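Local coordinates for glycerol Dehydrogenase (Unidentified, PDB 5XN8), which catalyses the NAD-dependent oxidation of glycerol to dihydroxyacetone, probably also acting on related diols such as 1,2-propanediol, at residues Lys42-Gly45 with Asp46-Leu49. Residues are numbered along the deposited sequence; the frame is centred on the assembly and turned at random.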
# COMPACT_ATOMS: atom_id res chain seq x y z
N LYS A 42 34.62 -6.71 -44.49
CA LYS A 42 33.76 -6.25 -45.60
C LYS A 42 32.46 -5.59 -45.12
O LYS A 42 31.96 -4.65 -45.75
CB LYS A 42 33.44 -7.40 -46.57
CG LYS A 42 32.98 -6.94 -47.94
CD LYS A 42 32.43 -8.08 -48.80
CE LYS A 42 31.42 -7.58 -49.83
NZ LYS A 42 32.04 -6.81 -50.95
N LEU A 43 31.91 -6.08 -44.00
CA LEU A 43 30.63 -5.59 -43.46
C LEU A 43 30.76 -4.19 -42.86
O LEU A 43 30.01 -3.29 -43.25
CB LEU A 43 30.07 -6.58 -42.42
CG LEU A 43 28.80 -6.25 -41.60
CD1 LEU A 43 27.72 -5.52 -42.39
CD2 LEU A 43 28.23 -7.49 -40.92
N ALA A 44 31.69 -4.03 -41.93
CA ALA A 44 31.89 -2.77 -41.21
C ALA A 44 33.31 -2.18 -41.28
O ALA A 44 33.51 -1.05 -40.84
CB ALA A 44 31.49 -2.95 -39.76
N GLY A 45 34.28 -2.90 -41.83
CA GLY A 45 35.67 -2.45 -41.83
C GLY A 45 35.90 -1.25 -42.74
O GLY A 45 36.54 -0.28 -42.33
N ASP A 46 35.36 -1.32 -43.96
CA ASP A 46 35.54 -0.26 -44.95
C ASP A 46 34.92 1.08 -44.52
O ASP A 46 35.50 2.14 -44.82
CB ASP A 46 34.99 -0.69 -46.32
CG ASP A 46 35.82 -1.80 -46.95
OD1 ASP A 46 37.06 -1.63 -47.03
OD2 ASP A 46 35.25 -2.83 -47.40
N LYS A 47 33.78 1.04 -43.82
CA LYS A 47 33.16 2.26 -43.28
C LYS A 47 34.00 2.89 -42.17
O LYS A 47 34.17 4.10 -42.13
CB LYS A 47 31.72 2.03 -42.81
CG LYS A 47 31.47 1.11 -41.62
CD LYS A 47 30.01 1.15 -41.21
CE LYS A 47 29.09 0.54 -42.27
NZ LYS A 47 27.71 0.36 -41.77
N VAL A 48 34.51 2.05 -41.27
CA VAL A 48 35.35 2.49 -40.13
C VAL A 48 36.61 3.19 -40.62
O VAL A 48 36.98 4.24 -40.11
CB VAL A 48 35.74 1.30 -39.21
CG1 VAL A 48 36.85 1.67 -38.22
CG2 VAL A 48 34.52 0.81 -38.45
N LEU A 49 37.27 2.59 -41.61
CA LEU A 49 38.47 3.16 -42.20
C LEU A 49 38.20 4.51 -42.87
O LEU A 49 38.97 5.45 -42.68
CB LEU A 49 39.12 2.19 -43.20
CG LEU A 49 39.70 0.90 -42.61
CD1 LEU A 49 40.02 -0.10 -43.71
CD2 LEU A 49 40.93 1.17 -41.75
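With chi1 at 66°, K47 places its CG between its own backbone N and carbonyl carbon and beyond the carbonyl oxygen of A44, well off the carbonyl plane, where CG lies 3.1 Å from A44 O. The chain then bends at chi3, turning back along the preceding turn of the helix until CE passes 4.1 Å from L43 O. V48 meets the same A44 oxygen with one branch: CG2, set anti to the carbonyl carbon of V48, comes within 3.2 Å of it from the other side of that plane. A44 O also accepts the backbone N-H of V48, with N and O 3.3 Å apart and the donor tilted 25° out of the carbonyl plane. This one oxygen thus accepts one amide N-H and has aliphatic carbon on both sides of its plane. One residue on, the N of L49 bonds to G45 O at 3.0 Å, a shorter and straighter link with an N-H...O angle of 166°. L49 CG packs 3.4 Å from the same oxygen, G45 O. On the exposed flank D46 turns its carboxylate back toward the preceding turn, OD2 lying 4.1 Å from K42 O; the ammonium of K42 stays too distant for a salt bridge, so any attraction between the charges is probably weak. Ahead of these two regular bonds, residues 42-45 form a wider, pi-type turn. Beyond the helix, K47 and V48 touch S18 of helix 17-20, while L49 reaches L59 and A61 of strand 58-63. A44 is buried, its side chain about 5 Å from that of T116, which probably binds NAD(+). All belong to helix 38-54, the crossover helix of the beta-alpha-beta unit joining parallel strands 31-36 and 58-63 in the Rossmann-like, nucleotide-binding part of an iron-containing alcohol dehydrogenase fold.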